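Local structure of type III restriction-modification enzyme EcoP15I Mod subunit (Escherichia coli, 4ZCF) at residues L58-K63 against W174-Y179; G62-R67 against K158-F163; Q319-P324 against Y349-D354. The protein transfers a methyl group from S-adenosyl-L-methionine to N6 of one adenine in the DNA site 5'-CAGCAG-3', and joins the Res subunit for DNA restriction. One frame throughout, in Å; residues are numbered along the deposited sequence.

Overall arrangement
Interactions 1 and 2 form one buried cluster, their centres about 8 Å apart, and share G62 and K63. Strand 57-60 leads through a tight turn into helix 63-71, and helix 154-164 is followed by helix 171-188. Interaction 1 joins the strand and its turn to helix 171-188; interaction 2 joins the start of helix 63-71 to helix 154-164. T176 and F163 touch where the two meet. Strand 57-60 also pairs with the second Mod subunit, which puts interaction 1 at the dimer interface, with interaction 2 behind it. Interaction 3 comes later in the chain, about 50 Å from interaction 1 between centres, in loops that read bases of the bound DNA, far from this subunit pairing.

Interaction 1. Residues L58-K63 against W174-Y179; sequences LNWLGK and WLTFIY
The indole of W60 lies with one face over L175, whose CB stands 3.7 Å from the centroid of the W60 five-membered ring and 17° off the ring normal, a CH-pi contact. W60 CG sits between the backbone N and the carbonyl carbon (chi1 79°), which swings the indole onto L175. L175 CD1 carries the overlap on to the six-membered ring, 3.8 Å from W60 CE3. On the opposite face sits CB of K63, so the indole is sandwiched between two helices. At the edge, W60 NE1 donates to T176 OG1 at 3.1 Å, close to the ring plane but bent to 135° at the hydrogen. The same hydroxyl bonds back to the S172 carbonyl one turn earlier, which fixes its rotation. Across the far rim, W60 CH2 meets Y179 CD2 at 3.9 Å. With the indole gone, an alanine here would probably leave L175 facing a gap and T176 OG1 without its N-H donor. L58 and L175 add a tip-to-tip contact of methyls.

The strand carrying L58 and W60 pairs antiparallel with a strand of the second subunit, so its sheet continues across the dimer interface, while helix 171-188 belongs to the methylase part. From W60 to K63 the chain makes a type II beta turn into helix 63-71, with G62 as N-cap. A CB on G62 would clash with T176 OG1; G62 O rests 3.7 Å from T176 CG2. K63, fully extended, runs back along the indole, and its NZ donates to L58 O at 2.9 Å, nearly in line with that carbonyl.

Interaction 2. Residues G62-R67 against K158-F163; sequences GKSYAR and KRILEF
I160 of helix 154-164 pushes its side chain against the first turn of helix 63-71, a helix-to-helix contact made at the glycine N-cap, G62. The CA atoms of G62 and I160 are 5.8 Å apart.

The van der Waals contacts come from the branches of I160. CG2, anti to the backbone N, reaches Y65 CB at 3.8 Å and is about as near to Y65 CG. CG1, set beside the backbone N (chi1 -68°), lies 4.0 Å from G62 N and carries CD1 on to meet S64 OG. L146 of helix 143-150 packs on both I160 and Y65.

No hydrogen bond crosses between the two segments, yet the polar ends have partners. S64 OG bonds to the carboxylate of E156, one turn earlier in I160's helix, and Y65 OH bonds to D137. Within the first turn, G62 O accepts from A66 N.

F163 adds a ring-edge contact. A CB on G62 would run into F163 CZ, so the lack of a side chain there probably makes room for the ring. The edge it turns to the glycine puts F163 CE2 4.1 Å from G62 CA.

Interaction 3. Residues Q319-P324 against Y349-D354; sequences QSVHNP and YRFPLD. With nucleotides of chain D; nucleotides of chain E.
R350 threads past the carbonyls of S320, V321 and H322 to reach a guanine, in a pair of base-reading loops consistent with the target-recognition part of a DNA methyltransferase. The loops are joined by a single beta bridge between H322 and Y349, beside which R350 N donates to V321 O at 3.0 Å.

R350 CB lies against H322 O. CG rests 3.4 Å from V321 O and over one face of the F351 ring. CD passes S320 O, which lies over a face of the guanidinium, and there the chain bends (chi3 54°). R350 NE (2.7 Å) and NH2 (2.9 Å) then grip H322 O side-on, with the oxygen near the guanidinium plane; these two hydrogen bonds to one carbonyl oxygen fix the group's rotation and aim its outer edge. R350 NH2 donates to O6 of DG15 of chain E at 2.7 Å and R350 NH1 to its N7, the classic arginine-guanine pairing; NH1 also forms a salt bridge with a phosphate.

The H322 ring is layered between R350 NH2 on one face and DA5 of chain D on the other, its plane 44° from the guanidinium, while its NE2 bonds to N7 of another guanine. V321 CG1 meets the edge of the Y349 ring. N323 ND2 bonds to the K326 carbonyl, which sets the amide, and N323 OD1 accepts from N4 of DC13 of chain E at 3.3 Å.

Interaction 1. Residues L58-K63 against W174-Y179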
loop_
_atom_site.group_PDB
_atom_site.type_symbol
_atom_site.label_atom_id
_atom_site.label_comp_id
_atom_site.label_asym_id
_atom_site.label_seq_id
_atom_site.Cartn_x
_atom_site.Cartn_y
_atom_site.Cartn_z
ATOM N N LEU A 58 9.081 11.402 -7.004
ATOM C CA LEU A 58 9.227 12.355 -5.901
ATOM C C LEU A 58 10.722 12.230 -5.506
ATOM O O LEU A 58 11.181 11.170 -5.055
ATOM C CB LEU A 58 8.308 12.036 -4.703
ATOM C CG LEU A 58 8.485 12.917 -3.447
ATOM C CD1 LEU A 58 7.889 14.316 -3.657
ATOM C CD2 LEU A 58 7.865 12.262 -2.221
ATOM N N ASN A 59 11.485 13.287 -5.809
ATOM C CA ASN A 59 12.920 13.349 -5.552
ATOM C C ASN A 59 13.144 14.485 -4.606
ATOM O O ASN A 59 12.461 15.520 -4.686
ATOM C CB ASN A 59 13.733 13.622 -6.835
ATOM C CG ASN A 59 13.338 12.853 -8.076
ATOM O OD1 ASN A 59 13.524 11.632 -8.170
ATOM N ND2 ASN A 59 12.857 13.576 -9.088
ATOM N N TRP A 60 14.095 14.275 -3.694
ATOM C CA TRP A 60 14.527 15.248 -2.719
ATOM C C TRP A 60 15.990 14.949 -2.364
ATOM O O TRP A 60 16.411 13.785 -2.447
ATOM C CB TRP A 60 13.566 15.263 -1.489
ATOM C CG TRP A 60 13.762 14.155 -0.501
ATOM C CD1 TRP A 60 14.570 14.175 0.590
ATOM C CD2 TRP A 60 13.160 12.853 -0.531
ATOM N NE1 TRP A 60 14.504 12.971 1.254
ATOM C CE2 TRP A 60 13.680 12.126 0.566
ATOM C CE3 TRP A 60 12.238 12.218 -1.386
ATOM C CZ2 TRP A 60 13.317 10.804 0.831
ATOM C CZ3 TRP A 60 11.845 10.918 -1.095
ATOM C CH2 TRP A 60 12.368 10.232 0.012
ATOM N N LEU A 61 16.771 15.999 -2.011
ATOM C CA LEU A 61 18.177 15.898 -1.559
ATOM C C LEU A 61 18.114 15.261 -0.166
ATOM O O LEU A 61 17.468 15.821 0.736
ATOM C CB LEU A 61 18.821 17.308 -1.488
ATOM C CG LEU A 61 20.235 17.448 -0.855
ATOM C CD1 LEU A 61 21.330 16.944 -1.800
ATOM C CD2 LEU A 61 20.514 18.900 -0.416
ATOM N N GLY A 62 18.706 14.071 -0.029
ATOM C CA GLY A 62 18.639 13.301 1.212
ATOM C C GLY A 62 17.944 11.961 1.044
ATOM O O GLY A 62 17.919 11.157 1.980
ATOM N N LYS A 63 17.398 11.692 -0.168
ATOM C CA LYS A 63 16.770 10.424 -0.516
ATOM C C LYS A 63 17.796 9.302 -0.417
ATOM O O LYS A 63 17.470 8.238 0.117
ATOM C CB LYS A 63 16.155 10.483 -1.929
ATOM C CG LYS A 63 15.234 9.311 -2.234
ATOM C CD LYS A 63 14.353 9.534 -3.462
ATOM C CE LYS A 63 13.530 8.287 -3.747
ATOM N NZ LYS A 63 12.417 8.539 -4.699
ATOM N N TRP A 174 12.005 16.736 6.152
ATOM C CA TRP A 174 10.879 15.928 6.646
ATOM C C TRP A 174 10.825 14.542 5.995
ATOM O O TRP A 174 10.672 13.559 6.708
ATOM C CB TRP A 174 9.553 16.676 6.512
ATOM C CG TRP A 174 8.440 16.047 7.302
ATOM C CD1 TRP A 174 8.112 16.304 8.604
ATOM C CD2 TRP A 174 7.503 15.049 6.838
ATOM N NE1 TRP A 174 7.019 15.547 8.977
ATOM C CE2 TRP A 174 6.635 14.754 7.917
ATOM C CE3 TRP A 174 7.307 14.385 5.609
ATOM C CZ2 TRP A 174 5.586 13.824 7.804
ATOM C CZ3 TRP A 174 6.282 13.449 5.502
ATOM C CH2 TRP A 174 5.422 13.193 6.577
ATOM N N LEU A 175 11.016 14.450 4.662
ATOM C CA LEU A 175 11.029 13.167 3.932
ATOM C C LEU A 175 12.238 12.297 4.292
ATOM O O LEU A 175 12.124 11.070 4.326
ATOM C CB LEU A 175 10.940 13.385 2.419
ATOM C CG LEU A 175 9.625 13.990 1.860
ATOM C CD1 LEU A 175 9.834 14.509 0.453
ATOM C CD2 LEU A 175 8.487 12.977 1.829
ATOM N N THR A 176 13.386 12.935 4.626
ATOM C CA THR A 176 14.614 12.249 5.049
ATOM C C THR A 176 14.343 11.603 6.414
ATOM O O THR A 176 14.834 10.505 6.685
ATOM C CB THR A 176 15.820 13.236 5.072
ATOM O OG1 THR A 176 15.870 13.967 3.844
ATOM C CG2 THR A 176 17.166 12.535 5.307
ATOM N N PHE A 177 13.562 12.286 7.265
ATOM C CA PHE A 177 13.184 11.802 8.591
ATOM C C PHE A 177 12.221 10.602 8.553
ATOM O O PHE A 177 12.554 9.585 9.165
ATOM C CB PHE A 177 12.685 12.952 9.488
ATOM C CG PHE A 177 12.038 12.525 10.795
ATOM C CD1 PHE A 177 12.776 11.872 11.776
ATOM C CD2 PHE A 177 10.697 12.790 11.044
ATOM C CE1 PHE A 177 12.178 11.465 12.965
ATOM C CE2 PHE A 177 10.098 12.367 12.222
ATOM C CZ PHE A 177 10.843 11.711 13.177
ATOM N N ILE A 178 11.060 10.685 7.835
ATOM C CA ILE A 178 10.102 9.550 7.809
ATOM C C ILE A 178 10.475 8.338 6.986
ATOM O O ILE A 178 10.148 7.235 7.412
ATOM C CB ILE A 178 8.590 9.909 7.641
ATOM C CG1 ILE A 178 8.352 10.851 6.466
ATOM C CG2 ILE A 178 7.961 10.457 8.939
ATOM C CD1 ILE A 178 8.234 10.203 5.122
ATOM N N TYR A 179 11.047 8.526 5.763
ATOM C CA TYR A 179 11.411 7.423 4.860
ATOM C C TYR A 179 11.967 6.151 5.546
ATOM O O TYR A 179 11.376 5.076 5.329
ATOM C CB TYR A 179 12.338 7.880 3.699
ATOM C CG TYR A 179 12.662 6.766 2.713
ATOM C CD1 TYR A 179 13.626 5.805 3.005
ATOM C CD2 TYR A 179 11.960 6.640 1.514
ATOM C CE1 TYR A 179 13.855 4.725 2.159
ATOM C CE2 TYR A 179 12.204 5.577 0.643
ATOM C CZ TYR A 179 13.155 4.622 0.972
ATOM O OH TYR A 179 13.416 3.549 0.149
#

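Interaction 2. Residues G62-R67 against K158-F163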
loop_
_atom_site.group_PDB
_atom_site.type_symbol
_atom_site.label_atom_id
_atom_site.label_comp_id
_atom_site.label_asym_id
_atom_site.label_seq_id
_atom_site.Cartn_x
_atom_site.Cartn_y
_atom_site.Cartn_z
ATOM N N GLY A 62 18.706 14.071 -0.029
ATOM C CA GLY A 62 18.639 13.301 1.212
ATOM C C GLY A 62 17.944 11.961 1.044
ATOM O O GLY A 62 17.919 11.157 1.980
ATOM N N LYS A 63 17.398 11.692 -0.168
ATOM C CA LYS A 63 16.770 10.424 -0.516
ATOM C C LYS A 63 17.796 9.302 -0.417
ATOM O O LYS A 63 17.470 8.238 0.117
ATOM C CB LYS A 63 16.155 10.483 -1.929
ATOM C CG LYS A 63 15.234 9.311 -2.234
ATOM C CD LYS A 63 14.353 9.534 -3.462
ATOM C CE LYS A 63 13.530 8.287 -3.747
ATOM N NZ LYS A 63 12.417 8.539 -4.699
ATOM N N SER A 64 19.036 9.541 -0.929
ATOM C CA SER A 64 20.148 8.575 -0.877
ATOM C C SER A 64 20.610 8.352 0.553
ATOM O O SER A 64 20.990 7.229 0.891
ATOM C CB SER A 64 21.312 8.998 -1.778
ATOM O OG SER A 64 21.658 10.370 -1.669
ATOM N N TYR A 65 20.555 9.420 1.391
ATOM C CA TYR A 65 20.865 9.433 2.822
ATOM C C TYR A 65 19.803 8.646 3.609
ATOM O O TYR A 65 20.165 7.902 4.527
ATOM C CB TYR A 65 20.965 10.887 3.352
ATOM C CG TYR A 65 21.401 11.002 4.802
ATOM C CD1 TYR A 65 22.743 10.914 5.155
ATOM C CD2 TYR A 65 20.476 11.246 5.812
ATOM C CE1 TYR A 65 23.151 11.023 6.485
ATOM C CE2 TYR A 65 20.874 11.384 7.142
ATOM C CZ TYR A 65 22.213 11.261 7.477
ATOM O OH TYR A 65 22.621 11.396 8.783
ATOM N N ALA A 66 18.503 8.831 3.280
ATOM C CA ALA A 66 17.383 8.106 3.911
ATOM C C ALA A 66 17.461 6.608 3.586
ATOM O O ALA A 66 17.209 5.789 4.462
ATOM C CB ALA A 66 16.051 8.679 3.463
ATOM N N ARG A 67 17.861 6.256 2.352
ATOM C CA ARG A 67 18.051 4.861 1.916
ATOM C C ARG A 67 19.192 4.152 2.712
ATOM O O ARG A 67 19.061 2.984 3.086
ATOM C CB ARG A 67 18.289 4.783 0.395
ATOM C CG ARG A 67 16.996 4.892 -0.421
ATOM C CD ARG A 67 17.178 4.564 -1.898
ATOM N NE ARG A 67 17.639 5.716 -2.681
ATOM C CZ ARG A 67 18.890 5.899 -3.104
ATOM N NH1 ARG A 67 19.830 4.997 -2.836
ATOM N NH2 ARG A 67 19.208 6.981 -3.803
ATOM N N LYS A 158 28.234 16.676 0.535
ATOM C CA LYS A 158 28.495 17.988 1.136
ATOM C C LYS A 158 27.155 18.720 1.319
ATOM O O LYS A 158 26.925 19.345 2.355
ATOM C CB LYS A 158 29.384 18.839 0.209
ATOM C CG LYS A 158 30.887 18.625 0.337
ATOM C CD LYS A 158 31.630 19.368 -0.788
ATOM C CE LYS A 158 33.128 19.421 -0.603
ATOM N NZ LYS A 158 33.761 18.081 -0.715
ATOM N N ARG A 159 26.283 18.646 0.287
ATOM C CA ARG A 159 24.965 19.279 0.230
ATOM C C ARG A 159 23.977 18.672 1.206
ATOM O O ARG A 159 23.158 19.410 1.770
ATOM C CB ARG A 159 24.411 19.292 -1.205
ATOM C CG ARG A 159 25.039 20.382 -2.076
ATOM C CD ARG A 159 24.458 20.444 -3.475
ATOM N NE ARG A 159 25.315 21.197 -4.396
ATOM C CZ ARG A 159 25.272 22.519 -4.576
ATOM N NH1 ARG A 159 24.409 23.263 -3.889
ATOM N NH2 ARG A 159 26.094 23.106 -5.436
ATOM N N ILE A 160 24.052 17.343 1.416
ATOM C CA ILE A 160 23.180 16.651 2.358
ATOM C C ILE A 160 23.595 17.094 3.755
ATOM O O ILE A 160 22.815 17.782 4.413
ATOM C CB ILE A 160 23.178 15.094 2.194
ATOM C CG1 ILE A 160 22.524 14.659 0.869
ATOM C CG2 ILE A 160 22.502 14.402 3.404
ATOM C CD1 ILE A 160 22.921 13.231 0.380
ATOM N N LEU A 161 24.851 16.774 4.171
ATOM C CA LEU A 161 25.394 17.121 5.489
ATOM C C LEU A 161 25.217 18.575 5.891
ATOM O O LEU A 161 25.037 18.848 7.075
ATOM C CB LEU A 161 26.835 16.642 5.681
ATOM C CG LEU A 161 27.043 15.129 5.687
ATOM C CD1 LEU A 161 28.496 14.803 5.712
ATOM C CD2 LEU A 161 26.326 14.448 6.846
ATOM N N GLU A 162 25.167 19.493 4.904
ATOM C CA GLU A 162 24.884 20.908 5.141
ATOM C C GLU A 162 23.494 21.085 5.811
ATOM O O GLU A 162 23.320 22.034 6.573
ATOM C CB GLU A 162 24.941 21.685 3.836
ATOM N N PHE A 163 22.531 20.153 5.555
ATOM C CA PHE A 163 21.179 20.188 6.132
ATOM C C PHE A 163 20.964 19.208 7.298
ATOM O O PHE A 163 20.203 19.531 8.211
ATOM C CB PHE A 163 20.063 20.061 5.049
ATOM C CG PHE A 163 19.456 18.685 4.826
ATOM C CD1 PHE A 163 18.501 18.174 5.701
ATOM C CD2 PHE A 163 19.804 17.923 3.716
ATOM C CE1 PHE A 163 17.963 16.903 5.507
ATOM C CE2 PHE A 163 19.251 16.658 3.515
ATOM C CZ PHE A 163 18.325 16.164 4.405
#

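Interaction 3. Residues Q319-P324 against Y349-D354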
loop_
_atom_site.group_PDB
_atom_site.type_symbol
_atom_site.label_atom_id
_atom_site.label_comp_id
_atom_site.label_asym_id
_atom_site.label_seq_id
_atom_site.Cartn_x
_atom_site.Cartn_y
_atom_site.Cartn_z
ATOM N N GLN A 319 -35.945 0.554 -0.095
ATOM C CA GLN A 319 -36.295 1.091 -1.409
ATOM C C GLN A 319 -35.055 1.062 -2.259
ATOM O O GLN A 319 -34.678 2.064 -2.875
ATOM C CB GLN A 319 -36.841 2.515 -1.225
ATOM C CG GLN A 319 -37.981 2.522 -0.194
ATOM C CD GLN A 319 -38.432 3.865 0.272
ATOM O OE1 GLN A 319 -37.730 4.901 0.179
ATOM N NE2 GLN A 319 -39.637 3.857 0.800
ATOM N N SER A 320 -34.476 -0.146 -2.334
ATOM C CA SER A 320 -33.180 -0.523 -2.901
ATOM C C SER A 320 -33.284 -1.729 -3.849
ATOM O O SER A 320 -32.630 -2.759 -3.664
ATOM C CB SER A 320 -32.242 -0.843 -1.749
ATOM O OG SER A 320 -32.259 0.244 -0.841
ATOM N N VAL A 321 -34.072 -1.548 -4.892
ATOM C CA VAL A 321 -34.410 -2.546 -5.903
ATOM C C VAL A 321 -34.041 -2.035 -7.301
ATOM O O VAL A 321 -33.829 -2.810 -8.228
ATOM C CB VAL A 321 -35.929 -2.828 -5.669
ATOM C CG1 VAL A 321 -36.806 -2.648 -6.906
ATOM C CG2 VAL A 321 -36.168 -4.147 -4.931
ATOM N N HIS A 322 -33.890 -0.722 -7.406
ATOM C CA HIS A 322 -33.580 0.028 -8.615
ATOM C C HIS A 322 -32.123 -0.080 -9.084
ATOM O O HIS A 322 -31.208 -0.302 -8.279
ATOM C CB HIS A 322 -34.011 1.510 -8.430
ATOM C CG HIS A 322 -33.280 2.257 -7.350
ATOM N ND1 HIS A 322 -33.352 1.863 -6.013
ATOM C CD2 HIS A 322 -32.533 3.379 -7.436
ATOM C CE1 HIS A 322 -32.634 2.743 -5.342
ATOM N NE2 HIS A 322 -32.122 3.678 -6.156
ATOM N N ASN A 323 -31.912 0.172 -10.370
ATOM C CA ASN A 323 -30.586 0.098 -10.957
ATOM C C ASN A 323 -29.881 1.486 -11.022
ATOM O O ASN A 323 -30.394 2.403 -11.677
ATOM C CB ASN A 323 -30.651 -0.577 -12.346
ATOM C CG ASN A 323 -29.312 -0.903 -12.942
ATOM O OD1 ASN A 323 -28.561 -1.726 -12.428
ATOM N ND2 ASN A 323 -28.982 -0.252 -14.033
ATOM N N PRO A 324 -28.669 1.615 -10.405
ATOM C CA PRO A 324 -27.940 2.894 -10.461
ATOM C C PRO A 324 -27.372 3.275 -11.820
ATOM O O PRO A 324 -26.826 2.437 -12.534
ATOM C CB PRO A 324 -26.791 2.672 -9.477
ATOM C CG PRO A 324 -26.545 1.189 -9.523
ATOM C CD PRO A 324 -27.916 0.603 -9.625
ATOM N N TYR A 349 -34.789 -2.932 -12.789
ATOM C CA TYR A 349 -34.251 -3.601 -11.598
ATOM C C TYR A 349 -32.728 -3.751 -11.574
ATOM O O TYR A 349 -32.095 -3.594 -12.616
ATOM C CB TYR A 349 -34.948 -4.956 -11.371
ATOM C CG TYR A 349 -36.451 -4.831 -11.238
ATOM C CD1 TYR A 349 -37.028 -4.298 -10.087
ATOM C CD2 TYR A 349 -37.297 -5.218 -12.273
ATOM C CE1 TYR A 349 -38.409 -4.171 -9.961
ATOM C CE2 TYR A 349 -38.683 -5.108 -12.152
ATOM C CZ TYR A 349 -39.233 -4.568 -11.001
ATOM O OH TYR A 349 -40.597 -4.473 -10.870
ATOM N N ARG A 350 -32.152 -4.006 -10.361
ATOM C CA ARG A 350 -30.718 -4.272 -10.111
ATOM C C ARG A 350 -30.465 -5.790 -10.014
ATOM O O ARG A 350 -29.307 -6.227 -10.044
ATOM C CB ARG A 350 -30.227 -3.595 -8.805
ATOM C CG ARG A 350 -30.819 -4.185 -7.496
ATOM C CD ARG A 350 -30.316 -3.514 -6.248
ATOM N NE ARG A 350 -30.519 -2.065 -6.295
ATOM C CZ ARG A 350 -30.118 -1.213 -5.360
ATOM N NH1 ARG A 350 -29.470 -1.651 -4.285
ATOM N NH2 ARG A 350 -30.333 0.086 -5.505
ATOM N N PHE A 351 -31.555 -6.572 -9.824
ATOM C CA PHE A 351 -31.529 -8.022 -9.668
ATOM C C PHE A 351 -31.959 -8.722 -10.930
ATOM O O PHE A 351 -32.960 -8.299 -11.505
ATOM C CB PHE A 351 -32.491 -8.474 -8.549
ATOM C CG PHE A 351 -32.213 -7.914 -7.181
ATOM C CD1 PHE A 351 -31.177 -8.422 -6.399
ATOM C CD2 PHE A 351 -33.000 -6.893 -6.658
ATOM C CE1 PHE A 351 -30.909 -7.892 -5.134
ATOM C CE2 PHE A 351 -32.744 -6.378 -5.381
ATOM C CZ PHE A 351 -31.695 -6.883 -4.631
ATOM N N PRO A 352 -31.292 -9.836 -11.344
ATOM C CA PRO A 352 -31.808 -10.625 -12.481
ATOM C C PRO A 352 -33.052 -11.385 -12.000
ATOM O O PRO A 352 -33.148 -11.650 -10.805
ATOM C CB PRO A 352 -30.668 -11.622 -12.768
ATOM C CG PRO A 352 -29.500 -11.189 -11.939
ATOM C CD PRO A 352 -30.094 -10.475 -10.764
ATOM N N LEU A 353 -34.001 -11.743 -12.896
ATOM C CA LEU A 353 -35.210 -12.504 -12.514
ATOM C C LEU A 353 -34.885 -13.686 -11.590
ATOM O O LEU A 353 -35.578 -13.892 -10.592
ATOM C CB LEU A 353 -35.951 -13.024 -13.751
ATOM C CG LEU A 353 -37.462 -12.722 -13.826
ATOM C CD1 LEU A 353 -38.027 -13.082 -15.187
ATOM C CD2 LEU A 353 -38.253 -13.408 -12.707
ATOM N N ASP A 354 -33.811 -14.434 -11.914
ATOM C CA ASP A 354 -33.307 -15.585 -11.179
ATOM C C ASP A 354 -33.125 -15.241 -9.693
ATOM O O ASP A 354 -33.587 -16.005 -8.844
ATOM C CB ASP A 354 -31.986 -16.047 -11.794
ATOM P P DA D 5 -38.576 7.036 -10.416
ATOM O OP1 DA D 5 -39.077 7.892 -11.528
ATOM O OP2 DA D 5 -38.574 5.551 -10.598
ATOM O "O5'" DA D 5 -37.093 7.517 -10.030
ATOM C "C5'" DA D 5 -36.657 8.855 -9.924
ATOM C "C4'" DA D 5 -35.277 8.953 -9.287
ATOM O "O4'" DA D 5 -35.280 8.551 -7.889
ATOM C "C3'" DA D 5 -34.149 8.166 -9.940
ATOM O "O3'" DA D 5 -33.164 9.126 -10.286
ATOM C "C2'" DA D 5 -33.693 7.156 -8.882
ATOM C "C1'" DA D 5 -34.104 7.833 -7.586
ATOM N N9 DA D 5 -34.362 6.934 -6.464
ATOM C C8 DA D 5 -34.944 5.707 -6.521
ATOM N N7 DA D 5 -35.004 5.095 -5.359
ATOM C C5 DA D 5 -34.389 5.956 -4.466
ATOM C C6 DA D 5 -34.149 5.893 -3.070
ATOM N N6 DA D 5 -34.502 4.840 -2.309
ATOM N N1 DA D 5 -33.486 6.932 -2.486
ATOM C C2 DA D 5 -33.159 7.977 -3.250
ATOM N N3 DA D 5 -33.326 8.134 -4.570
ATOM C C4 DA D 5 -33.965 7.094 -5.135
ATOM P P DC E 13 -27.280 -10.300 -8.153
ATOM O OP1 DC E 13 -27.611 -11.736 -8.249
ATOM O OP2 DC E 13 -28.281 -9.306 -8.613
ATOM O "O5'" DC E 13 -26.995 -9.964 -6.630
ATOM C "C5'" DC E 13 -27.548 -8.657 -6.264
ATOM C "C4'" DC E 13 -26.570 -7.494 -6.426
ATOM O "O4'" DC E 13 -26.359 -6.968 -7.766
ATOM C "C3'" DC E 13 -26.951 -6.214 -5.741
ATOM O "O3'" DC E 13 -27.116 -6.473 -4.348
ATOM C "C2'" DC E 13 -25.668 -5.473 -6.100
ATOM C "C1'" DC E 13 -25.462 -5.876 -7.560
ATOM N N1 DC E 13 -25.515 -4.720 -8.558
ATOM C C2 DC E 13 -24.609 -3.630 -8.451
ATOM O O2 DC E 13 -23.731 -3.615 -7.579
ATOM N N3 DC E 13 -24.648 -2.628 -9.381
ATOM C C4 DC E 13 -25.543 -2.650 -10.377
ATOM N N4 DC E 13 -25.517 -1.637 -11.256
ATOM C C5 DC E 13 -26.470 -3.730 -10.507
ATOM C C6 DC E 13 -26.434 -4.719 -9.589
ATOM P P DG E 15 -25.717 -3.999 1.880
ATOM O OP1 DG E 15 -24.523 -4.280 2.710
ATOM O OP2 DG E 15 -26.605 -5.109 1.444
ATOM O "O5'" DG E 15 -26.667 -2.869 2.521
ATOM C "C5'" DG E 15 -26.097 -1.813 3.314
ATOM C "C4'" DG E 15 -26.871 -0.500 3.261
ATOM O "O4'" DG E 15 -26.823 0.067 1.924
ATOM C "C3'" DG E 15 -28.354 -0.519 3.689
ATOM O "O3'" DG E 15 -28.664 0.692 4.377
ATOM C "C2'" DG E 15 -29.080 -0.504 2.352
ATOM C "C1'" DG E 15 -28.146 0.445 1.593
ATOM N N9 DG E 15 -28.355 0.481 0.164
ATOM C C8 DG E 15 -28.979 -0.493 -0.585
ATOM N N7 DG E 15 -28.982 -0.213 -1.852
ATOM C C5 DG E 15 -28.422 1.070 -1.935
ATOM C C6 DG E 15 -28.158 1.878 -3.070
ATOM O O6 DG E 15 -28.535 1.640 -4.236
ATOM N N1 DG E 15 -27.489 3.075 -2.749
ATOM C C2 DG E 15 -27.085 3.415 -1.474
ATOM N N2 DG E 15 -26.469 4.597 -1.314
ATOM N N3 DG E 15 -27.280 2.640 -0.410
ATOM C C4 DG E 15 -27.980 1.500 -0.700
#